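PDB 2IRY: multifunctional non-homologous end joining DNA repair protein LigD from Mycobacterium tuberculosis, which probably works with Ku in non-homologous end joining, processing, filling and resealing DNA double-strand breaks, this chain being its primase-polymerase domain. Local coordinates for residues Gln117-Ala122 and Pro133-Val138; Pro51-Arg56 and Ala65-Gln70. One frame throughout, in Å; residues are numbered along the deposited sequence.

Contact 1 (Gln117-Ala122 and Pro133-Val138); sequences QWRFVA and PATRLV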
ATOM      1  N   GLN A 117      -6.276  -5.952   1.711  1.00  7.33           N
ATOM      2  CA  GLN A 117      -6.762  -6.158   0.347  1.00  7.17           C
ATOM      3  C   GLN A 117      -8.297  -6.363   0.286  1.00  7.05           C
ATOM      4  O   GLN A 117      -8.864  -6.614  -0.795  1.00  7.47           O
ATOM      5  CB  GLN A 117      -5.967  -7.322  -0.341  1.00  7.70           C
ATOM      6  CG  GLN A 117      -4.423  -7.185  -0.158  1.00  7.82           C
ATOM      7  CD  GLN A 117      -3.953  -5.756  -0.384  1.00  9.10           C
ATOM      8  OE1 GLN A 117      -3.321  -5.128   0.495  1.00 10.94           O
ATOM      9  NE2 GLN A 117      -4.316  -5.210  -1.523  1.00  7.00           N
ATOM     10  N   TRP A 118      -8.952  -6.245   1.448  1.00  6.60           N
ATOM     11  CA  TRP A 118     -10.419  -6.330   1.548  1.00  5.65           C
ATOM     12  C   TRP A 118     -10.982  -4.962   1.919  1.00  6.13           C
ATOM     13  O   TRP A 118     -10.253  -4.111   2.393  1.00  5.50           O
ATOM     14  CB  TRP A 118     -10.859  -7.365   2.582  1.00  6.11           C
ATOM     15  CG  TRP A 118     -10.285  -7.204   3.947  1.00  5.72           C
ATOM     16  CD1 TRP A 118      -9.187  -7.859   4.445  1.00  5.32           C
ATOM     17  CD2 TRP A 118     -10.783  -6.381   5.016  1.00  5.25           C
ATOM     18  NE1 TRP A 118      -8.958  -7.467   5.747  1.00  7.04           N
ATOM     19  CE2 TRP A 118      -9.928  -6.579   6.127  1.00  5.90           C
ATOM     20  CE3 TRP A 118     -11.879  -5.501   5.154  1.00  3.86           C
ATOM     21  CZ2 TRP A 118     -10.139  -5.941   7.362  1.00  4.82           C
ATOM     22  CZ3 TRP A 118     -12.063  -4.843   6.379  1.00  6.08           C
ATOM     23  CH2 TRP A 118     -11.195  -5.065   7.455  1.00  6.37           C
ATOM     24  N   ARG A 119     -12.279  -4.783   1.681  1.00  6.94           N
ATOM     25  CA  ARG A 119     -13.000  -3.569   2.070  1.00  6.17           C
ATOM     26  C   ARG A 119     -14.144  -3.917   2.991  1.00  5.56           C
ATOM     27  O   ARG A 119     -14.680  -5.025   2.940  1.00  4.99           O
ATOM     28  CB  ARG A 119     -13.560  -2.859   0.844  1.00  6.71           C
ATOM     29  CG  ARG A 119     -12.505  -2.314  -0.124  1.00  7.06           C
ATOM     30  CD  ARG A 119     -13.197  -1.844  -1.413  1.00  8.61           C
ATOM     31  NE  ARG A 119     -14.098  -0.727  -1.177  1.00 10.11           N
ATOM     32  CZ  ARG A 119     -14.137   0.379  -1.926  1.00 13.28           C
ATOM     33  NH1 ARG A 119     -13.350   0.489  -2.996  1.00 12.91           N
ATOM     34  NH2 ARG A 119     -14.973   1.363  -1.619  1.00 12.23           N
ATOM     35  N   PHE A 120     -14.493  -2.971   3.855  1.00  5.60           N
ATOM     36  CA  PHE A 120     -15.724  -3.041   4.634  1.00  5.48           C
ATOM     37  C   PHE A 120     -16.929  -3.030   3.715  1.00  6.45           C
ATOM     38  O   PHE A 120     -16.922  -2.349   2.680  1.00  6.52           O
ATOM     39  CB  PHE A 120     -15.841  -1.850   5.594  1.00  4.30           C
ATOM     40  CG  PHE A 120     -14.874  -1.905   6.741  1.00  4.64           C
ATOM     41  CD1 PHE A 120     -15.101  -2.754   7.815  1.00  3.98           C
ATOM     42  CD2 PHE A 120     -13.707  -1.118   6.734  1.00  3.54           C
ATOM     43  CE1 PHE A 120     -14.195  -2.829   8.879  1.00  3.54           C
ATOM     44  CE2 PHE A 120     -12.823  -1.166   7.797  1.00  2.76           C
ATOM     45  CZ  PHE A 120     -13.048  -2.037   8.863  1.00  2.00           C
ATOM     46  N   VAL A 121     -17.950  -3.793   4.114  1.00  6.34           N
ATOM     47  CA  VAL A 121     -19.200  -3.917   3.369  1.00  7.58           C
ATOM     48  C   VAL A 121     -20.345  -3.652   4.358  1.00  8.57           C
ATOM     49  O   VAL A 121     -20.361  -4.195   5.474  1.00  7.83           O
ATOM     50  CB  VAL A 121     -19.305  -5.317   2.642  1.00  7.01           C
ATOM     51  CG1 VAL A 121     -20.703  -5.565   2.065  1.00  8.73           C
ATOM     52  CG2 VAL A 121     -18.220  -5.446   1.537  1.00  6.50           C
ATOM     53  N   ALA A 122     -21.258  -2.772   3.946  1.00 10.07           N
ATOM     54  CA  ALA A 122     -22.460  -2.430   4.711  1.00 11.73           C
ATOM     55  C   ALA A 122     -23.516  -3.520   4.601  1.00 12.75           C
ATOM     56  O   ALA A 122     -23.845  -3.973   3.503  1.00 12.36           O
ATOM     57  CB  ALA A 122     -23.032  -1.090   4.235  1.00 11.69           C
ATOM     58  N   PRO A 133     -15.161  -9.323   1.434  1.00  7.18           N
ATOM     59  CA  PRO A 133     -14.232 -10.171   0.670  1.00  6.62           C
ATOM     60  C   PRO A 133     -12.990  -9.411   0.191  1.00  5.94           C
ATOM     61  O   PRO A 133     -12.979  -8.155   0.170  1.00  4.98           O
ATOM     62  CB  PRO A 133     -15.069 -10.616  -0.535  1.00  6.91           C
ATOM     63  CG  PRO A 133     -16.073  -9.517  -0.701  1.00  8.25           C
ATOM     64  CD  PRO A 133     -16.426  -9.088   0.711  1.00  6.87           C
ATOM     65  N   ALA A 134     -11.952 -10.162  -0.184  1.00  6.19           N
ATOM     66  CA  ALA A 134     -10.807  -9.569  -0.879  1.00  6.71           C
ATOM     67  C   ALA A 134     -11.308  -8.979  -2.190  1.00  6.72           C
ATOM     68  O   ALA A 134     -12.104  -9.634  -2.876  1.00  7.95           O
ATOM     69  CB  ALA A 134      -9.739 -10.653  -1.174  1.00  8.06           C
ATOM     70  N   THR A 135     -10.849  -7.774  -2.549  1.00  6.72           N
ATOM     71  CA  THR A 135     -11.227  -7.175  -3.847  1.00  7.50           C
ATOM     72  C   THR A 135     -10.082  -7.312  -4.856  1.00  7.46           C
ATOM     73  O   THR A 135     -10.263  -7.176  -6.082  1.00  8.19           O
ATOM     74  CB  THR A 135     -11.566  -5.690  -3.743  1.00  7.47           C
ATOM     75  OG1 THR A 135     -10.368  -4.962  -3.454  1.00  8.08           O
ATOM     76  CG2 THR A 135     -12.654  -5.450  -2.683  1.00  7.94           C
ATOM     77  N   ARG A 136      -8.907  -7.587  -4.329  1.00  8.37           N
ATOM     78  CA  ARG A 136      -7.687  -7.669  -5.153  1.00  8.48           C
ATOM     79  C   ARG A 136      -6.669  -8.561  -4.462  1.00  9.01           C
ATOM     80  O   ARG A 136      -6.763  -8.780  -3.255  1.00 10.35           O
ATOM     81  CB  ARG A 136      -7.100  -6.259  -5.375  1.00  7.81           C
ATOM     82  CG  ARG A 136      -6.593  -5.550  -4.092  1.00  6.84           C
ATOM     83  CD  ARG A 136      -6.463  -4.053  -4.288  1.00  7.21           C
ATOM     84  NE  ARG A 136      -5.799  -3.481  -3.112  1.00  5.18           N
ATOM     85  CZ  ARG A 136      -5.921  -2.227  -2.666  1.00  7.63           C
ATOM     86  NH1 ARG A 136      -6.688  -1.312  -3.294  1.00  7.74           N
ATOM     87  NH2 ARG A 136      -5.244  -1.886  -1.561  1.00  5.80           N
ATOM     88  N   LEU A 137      -5.735  -9.107  -5.246  1.00  9.04           N
ATOM     89  CA  LEU A 137      -4.565  -9.813  -4.717  1.00  9.54           C
ATOM     90  C   LEU A 137      -3.388  -8.862  -4.687  1.00  9.78           C
ATOM     91  O   LEU A 137      -3.306  -7.959  -5.525  1.00 10.60           O
ATOM     92  CB  LEU A 137      -4.181 -11.011  -5.604  1.00  9.56           C
ATOM     93  CG  LEU A 137      -5.231 -12.070  -5.933  1.00 10.71           C
ATOM     94  CD1 LEU A 137      -4.620 -13.175  -6.792  1.00 11.83           C
ATOM     95  CD2 LEU A 137      -5.794 -12.644  -4.643  1.00 12.75           C
ATOM     96  N   VAL A 138      -2.503  -9.049  -3.712  1.00  9.59           N
ATOM     97  CA  VAL A 138      -1.185  -8.369  -3.695  1.00  9.79           C
ATOM     98  C   VAL A 138      -0.082  -9.437  -3.538  1.00 10.61           C
ATOM     99  O   VAL A 138      -0.228 -10.392  -2.759  1.00 10.41           O
ATOM    100  CB  VAL A 138      -1.040  -7.286  -2.584  1.00 10.60           C
ATOM    101  CG1 VAL A 138      -1.026  -7.912  -1.201  1.00 11.44           C
ATOM    102  CG2 VAL A 138       0.221  -6.469  -2.799  1.00 10.07           C
TER
HETATM  103  O   HOH W   1     -14.817  -6.169   0.250  1.00 18.98           O
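Gln117 and Thr135 meet through their backbones. Thr135 N donates to Gln117 O at 2.9 Å, nearly straight at 169° and in the carbonyl plane. Ala134 CA adds a CA-H...O contact to the same oxygen. This end of the contact is tight and mostly buried. The Gln117 side chain bends at its second torsion (chi2 -44°) and runs at about a right angle to those of Arg136 and Val138. Its CG and CD rest on Val138, with CG 3.6 Å from Val138 CG1. The amide end lies at the edge of the Arg136 guanidinium, the two planes 36° apart. Arg136 reaches there on a chain extended from CG to NE, and its NH1 forms a salt bridge with Asp291. Tyr183 of strand 180-186 packs against Gln117, Arg136 and Val138.

Strands 118-122 and 129-143 form a beta hairpin of the primase-polymerase domain. Trp118 and Ala134 are an antiparallel non-hydrogen-bonded pair, with CA atoms 4.1 Å apart and side chains that diverge. Trp118 CB lies 3.3 Å from Pro133 O, but its indole leads away and NE1 hydrogen-bonds to Gly236 O. The chain turns a corner at Arg136, and Val138 lies on the strand beyond it, near His181, which hydrogen-bonds to the bound dGTP, and Gln233, which probably binds substrate.

Toward Val121 the packing is looser. Water 1 bridges the strands here: it donates to Pro133 O at 2.7 Å and accepts from Arg119 N at 3.2 Å. Nearby, Arg119 CD touches Thr135 CG2 at 3.9 Å, and Thr135 OG1 is hydrogen-bonded to Arg50. Farther along, Val121, an exposed residue, has a single apolar touch, from CG2 to Pro133 CD at 4.1 Å.

Contact 2 (Pro51-Arg56 and Ala65-Gln70); sequences PATRKR and AFFEKQ. With DGT (2'-deoxyguanosine-5'-triphosphate), chain D.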
ATOM      1  N   PRO A  51      -9.648  -0.392   6.231  1.00  7.72           N
ATOM      2  CA  PRO A  51      -9.117   0.134   7.499  1.00  7.77           C
ATOM      3  C   PRO A  51      -7.687   0.630   7.275  1.00  7.63           C
ATOM      4  O   PRO A  51      -6.852  -0.088   6.707  1.00  7.76           O
ATOM      5  CB  PRO A  51      -9.135  -1.091   8.445  1.00  8.21           C
ATOM      6  CG  PRO A  51      -9.047  -2.319   7.483  1.00  7.59           C
ATOM      7  CD  PRO A  51      -9.825  -1.867   6.245  1.00  7.52           C
ATOM      8  N   ALA A  52      -7.436   1.874   7.673  1.00  8.06           N
ATOM      9  CA  ALA A  52      -6.135   2.483   7.478  1.00  8.74           C
ATOM     10  C   ALA A  52      -5.272   2.382   8.745  1.00  9.49           C
ATOM     11  O   ALA A  52      -5.568   3.048   9.782  1.00  9.99           O
ATOM     12  CB  ALA A  52      -6.297   3.957   7.093  1.00  8.00           C
ATOM     13  N   THR A  53      -4.210   1.595   8.640  1.00  8.06           N
ATOM     14  CA  THR A  53      -3.138   1.574   9.653  1.00  8.83           C
ATOM     15  C   THR A  53      -2.132   2.679   9.366  1.00  8.67           C
ATOM     16  O   THR A  53      -1.683   2.833   8.223  1.00  8.27           O
ATOM     17  CB  THR A  53      -2.460   0.158   9.690  1.00  9.05           C
ATOM     18  OG1 THR A  53      -3.439  -0.792  10.129  1.00  7.67           O
ATOM     19  CG2 THR A  53      -1.229   0.115  10.628  1.00 10.50           C
ATOM     20  N   ARG A  54      -1.783   3.454  10.406  1.00  8.36           N
ATOM     21  CA  ARG A  54      -0.811   4.539  10.253  1.00  7.97           C
ATOM     22  C   ARG A  54       0.528   4.114  10.836  1.00  7.92           C
ATOM     23  O   ARG A  54       0.563   3.400  11.851  1.00  8.77           O
ATOM     24  CB  ARG A  54      -1.267   5.815  11.011  1.00  7.30           C
ATOM     25  CG  ARG A  54      -2.434   6.570  10.370  1.00  9.88           C
ATOM     26  CD  ARG A  54      -3.789   5.893  10.686  1.00 10.25           C
ATOM     27  NE  ARG A  54      -4.162   6.082  12.100  1.00 11.49           N
ATOM     28  CZ  ARG A  54      -4.821   5.191  12.844  1.00 12.22           C
ATOM     29  NH1 ARG A  54      -5.079   5.477  14.125  1.00 10.74           N
ATOM     30  NH2 ARG A  54      -5.224   4.008  12.342  1.00  9.04           N
ATOM     31  N   LYS A  55       1.615   4.567  10.221  1.00  8.69           N
ATOM     32  CA  LYS A  55       2.887   4.602  10.924  1.00  8.69           C
ATOM     33  C   LYS A  55       3.350   6.076  11.027  1.00  8.27           C
ATOM     34  O   LYS A  55       3.417   6.794  10.015  1.00  9.03           O
ATOM     35  CB  LYS A  55       3.950   3.694  10.268  1.00  9.13           C
ATOM     36  CG  LYS A  55       5.104   3.435  11.229  1.00  9.74           C
ATOM     37  CD  LYS A  55       6.035   2.343  10.739  1.00  9.08           C
ATOM     38  CE  LYS A  55       7.169   2.191  11.727  1.00 15.01           C
ATOM     39  NZ  LYS A  55       8.032   1.042  11.286  1.00 15.95           N
ATOM     40  N   ARG A  56       3.612   6.513  12.260  1.00  9.06           N
ATOM     41  CA  ARG A  56       3.845   7.927  12.563  1.00  7.75           C
ATOM     42  C   ARG A  56       5.272   8.160  13.026  1.00  8.19           C
ATOM     43  O   ARG A  56       5.798   7.377  13.818  1.00  7.39           O
ATOM     44  CB  ARG A  56       2.874   8.441  13.637  1.00  8.18           C
ATOM     45  CG  ARG A  56       1.432   8.498  13.158  1.00  9.23           C
ATOM     46  CD  ARG A  56       0.453   8.801  14.254  1.00  8.14           C
ATOM     47  NE  ARG A  56       0.633  10.156  14.777  1.00 10.60           N
ATOM     48  CZ  ARG A  56       0.013  10.640  15.857  1.00 10.90           C
ATOM     49  NH1 ARG A  56      -0.793   9.856  16.600  1.00  9.22           N
ATOM     50  NH2 ARG A  56       0.228  11.914  16.207  1.00 10.83           N
ATOM     51  N   ALA A  65       9.536   5.949  15.837  1.00  8.66           N
ATOM     52  CA  ALA A  65       8.260   5.822  15.152  1.00  8.49           C
ATOM     53  C   ALA A  65       7.362   4.782  15.819  1.00  8.50           C
ATOM     54  O   ALA A  65       7.853   3.914  16.549  1.00  7.58           O
ATOM     55  CB  ALA A  65       8.488   5.441  13.698  1.00  8.50           C
ATOM     56  N   PHE A  66       6.060   4.867  15.538  1.00  8.78           N
ATOM     57  CA  PHE A  66       5.122   3.874  16.018  1.00  9.08           C
ATOM     58  C   PHE A  66       3.983   3.591  15.045  1.00  8.94           C
ATOM     59  O   PHE A  66       3.561   4.473  14.307  1.00  7.97           O
ATOM     60  CB  PHE A  66       4.556   4.281  17.382  1.00  8.72           C
ATOM     61  CG  PHE A  66       3.812   5.592  17.380  1.00 10.10           C
ATOM     62  CD1 PHE A  66       2.424   5.619  17.128  1.00  9.01           C
ATOM     63  CD2 PHE A  66       4.473   6.795  17.639  1.00 10.30           C
ATOM     64  CE1 PHE A  66       1.716   6.824  17.161  1.00 11.96           C
ATOM     65  CE2 PHE A  66       3.765   8.016  17.668  1.00 11.30           C
ATOM     66  CZ  PHE A  66       2.389   8.026  17.418  1.00 11.47           C
ATOM     67  N   PHE A  67       3.539   2.332  15.014  1.00  8.74           N
ATOM     68  CA  PHE A  67       2.315   1.966  14.290  1.00 10.82           C
ATOM     69  C   PHE A  67       1.110   2.331  15.150  1.00 10.99           C
ATOM     70  O   PHE A  67       1.152   2.215  16.387  1.00 11.35           O
ATOM     71  CB  PHE A  67       2.244   0.454  14.060  1.00 11.76           C
ATOM     72  CG  PHE A  67       2.902  -0.007  12.802  1.00 13.65           C
ATOM     73  CD1 PHE A  67       2.341   0.275  11.556  1.00 15.38           C
ATOM     74  CD2 PHE A  67       4.071  -0.753  12.866  1.00 15.80           C
ATOM     75  CE1 PHE A  67       2.984  -0.178  10.353  1.00 15.55           C
ATOM     76  CE2 PHE A  67       4.720  -1.204  11.698  1.00 17.59           C
ATOM     77  CZ  PHE A  67       4.166  -0.921  10.441  1.00 16.17           C
ATOM     78  N   GLU A  68       0.031   2.717  14.498  1.00 10.78           N
ATOM     79  CA  GLU A  68      -1.231   2.961  15.179  1.00 12.15           C
ATOM     80  C   GLU A  68      -2.377   2.373  14.382  1.00 12.47           C
ATOM     81  O   GLU A  68      -2.461   2.560  13.165  1.00 11.76           O
ATOM     82  CB  GLU A  68      -1.418   4.464  15.426  1.00 11.47           C
ATOM     83  CG  GLU A  68      -2.528   4.805  16.416  1.00 13.87           C
ATOM     84  CD  GLU A  68      -2.546   6.292  16.794  1.00 12.48           C
ATOM     85  OE1 GLU A  68      -1.879   7.106  16.088  1.00 15.65           O
ATOM     86  OE2 GLU A  68      -3.239   6.626  17.794  1.00 12.89           O
ATOM     87  N   LYS A  69      -3.239   1.632  15.077  1.00 12.54           N
ATOM     88  CA  LYS A  69      -4.370   0.977  14.433  1.00 13.23           C
ATOM     89  C   LYS A  69      -5.691   1.554  14.904  1.00 12.34           C
ATOM     90  O   LYS A  69      -6.379   2.228  14.143  1.00 12.00           O
ATOM     91  CB  LYS A  69      -4.275  -0.534  14.648  1.00 13.10           C
ATOM     92  CG  LYS A  69      -3.143  -1.152  13.832  1.00 14.31           C
ATOM     93  CD  LYS A  69      -3.076  -2.681  13.984  1.00 15.88           C
ATOM     94  CE  LYS A  69      -2.131  -3.279  12.932  1.00 20.83           C
ATOM     95  NZ  LYS A  69      -2.645  -3.159  11.500  1.00 19.63           N
ATOM     96  N   GLN A  70      -6.026   1.322  16.171  1.00 11.99           N
ATOM     97  CA  GLN A  70      -7.230   1.930  16.761  1.00 11.29           C
ATOM     98  C   GLN A  70      -7.260   3.452  16.486  1.00 11.43           C
ATOM     99  O   GLN A  70      -6.223   4.140  16.557  1.00 11.52           O
ATOM    100  CB  GLN A  70      -7.300   1.637  18.277  1.00 10.72           C
ATOM    101  CG  GLN A  70      -8.543   2.252  18.975  1.00 14.37           C
ATOM    102  CD  GLN A  70      -9.746   1.325  18.909  1.00 16.70           C
ATOM    103  OE1 GLN A  70      -9.610   0.190  18.514  1.00 16.36           O
ATOM    104  NE2 GLN A  70     -10.916   1.805  19.324  1.00 19.15           N
TER
HETATM  105  PG  DGT D1102      10.355  -3.772   0.794  0.80 38.84           P
HETATM  106  O1G DGT D1102      11.671  -3.111   1.108  0.80 38.25           O
HETATM  107  O2G DGT D1102      10.334  -5.228   1.210  0.80 39.62           O
HETATM  108  O3G DGT D1102       9.878  -3.503  -0.618  0.80 39.75           O
HETATM  109  O3B DGT D1102       9.267  -2.990   1.719  0.80 39.21           O
HETATM  110  PB  DGT D1102       7.719  -3.428   1.955  0.80 38.42           P
HETATM  111  O1B DGT D1102       6.859  -2.190   1.944  0.80 35.35           O
HETATM  112  O2B DGT D1102       7.308  -4.570   1.056  0.80 36.10           O
HETATM  113  O3A DGT D1102       7.747  -4.018   3.470  0.80 39.97           O
HETATM  114  PA  DGT D1102       8.075  -3.093   4.756  0.80 40.88           P
HETATM  115  O1A DGT D1102       8.351  -3.975   5.952  0.80 42.06           O
HETATM  116  O2A DGT D1102       9.152  -2.104   4.366  0.80 41.91           O
HETATM  117  O5' DGT D1102       6.654  -2.333   4.995  0.80 40.93           O
HETATM  118  C5' DGT D1102       5.457  -3.046   5.363  0.50 40.34           C
HETATM  119  C4' DGT D1102       5.743  -4.318   6.167  0.50 39.32           C
HETATM  120  O4' DGT D1102       5.565  -4.094   7.569  0.50 39.26           O
HETATM  121  C3' DGT D1102       4.882  -5.508   5.789  0.50 39.05           C
HETATM  122  O3' DGT D1102       5.605  -6.356   4.896  0.50 38.26           O
HETATM  123  C2' DGT D1102       4.603  -6.224   7.098  0.50 38.63           C
HETATM  124  C1' DGT D1102       4.954  -5.219   8.192  0.50 38.22           C
HETATM  125  N9  DGT D1102       3.741  -4.722   8.884  0.50 37.92           N
HETATM  126  C8  DGT D1102       2.580  -4.398   8.288  0.50 37.31           C
HETATM  127  N7  DGT D1102       1.655  -3.966   9.176  0.50 36.68           N
HETATM  128  C5  DGT D1102       2.238  -4.009  10.384  0.50 37.51           C
HETATM  129  C6  DGT D1102       1.818  -3.680  11.765  0.50 37.53           C
HETATM  130  O6  DGT D1102       0.666  -3.258  11.969  0.50 37.07           O
HETATM  131  N1  DGT D1102       2.703  -3.848  12.763  0.50 37.64           N
HETATM  132  C2  DGT D1102       3.955  -4.311  12.535  0.50 37.33           C
HETATM  133  N2  DGT D1102       4.796  -4.451  13.586  0.50 37.38           N
HETATM  134  N3  DGT D1102       4.416  -4.628  11.289  0.50 37.38           N
HETATM  135  C4  DGT D1102       3.615  -4.501  10.196  0.50 37.80           C
HETATM  136  O   HOH W   2      -5.496   7.705  16.346  1.00 11.33           O
HETATM  137  O   HOH W   3      -3.067   8.111  13.715  1.00 16.55           O
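Phe67 lies with one ring face over the guanine of the bound dGTP and the other over Lys55. Its CE2 comes within 3.3 Å of the base atom C2. On the far face Lys55 CD makes a CH-pi contact, 3.9 Å from the ring centroid. Lys55 probably also binds substrate. Strands 53-56 and 66-68 form an antiparallel beta hairpin at the edge of a four-stranded sheet, and Lys55 and Phe67 are a non-hydrogen-bonded pair in it. His114, on the neighbouring strand, meets Phe67 edge-to-face.

Arg54, Arg56, Phe66 and Glu68 occupy the other face. Arg56 CB packs over the Phe66 ring. Arg56 NH1 forms a salt bridge with Glu68 OE1 at 3.0 Å on its syn side, the two flat groups nearly coplanar, while Arg56 NE hydrogen-bonds to Gln108 O. Bends at chi2 (79°) and chi3 (71°) fold Arg54 back toward the backbone of Lys69 and Gln70. Its NH2 donates to Lys69 O at 2.8 Å and to Ala52 O, and its NH1 to Gln70 O. These three bonds, their acceptors near the guanidinium plane, fix its rotation. Water 3 links Arg54 NE to Glu68 OE1. Beside the base, Lys69 NZ donates to Thr53 OG1 at 2.8 Å.

Residues 51-70 of contact 2 come first in the chain, and residues 117-138 of contact 1 later. Strands 80-85 and 90-95, helix 99-107 and strand 112-115 lie between them. The contact centres are about 19 Å apart, and both belong to the primase-polymerase domain. Contact 2 lies in the four-stranded antiparallel sheet; contact 1 lies in the larger mixed sheet. Strand 112-115 pairs with strand 53-56, and the chain then runs on into strand 118-122. The hairpins also touch directly: Pro51, just before strand 53-56, packs on Trp118 and Phe120. Strand 129-143 of contact 1 continues past Val138 to Asp140 and Asp142, which probably bind manganese. Contact 2 thus meets the base, while contact 1 probably leads to the metal site.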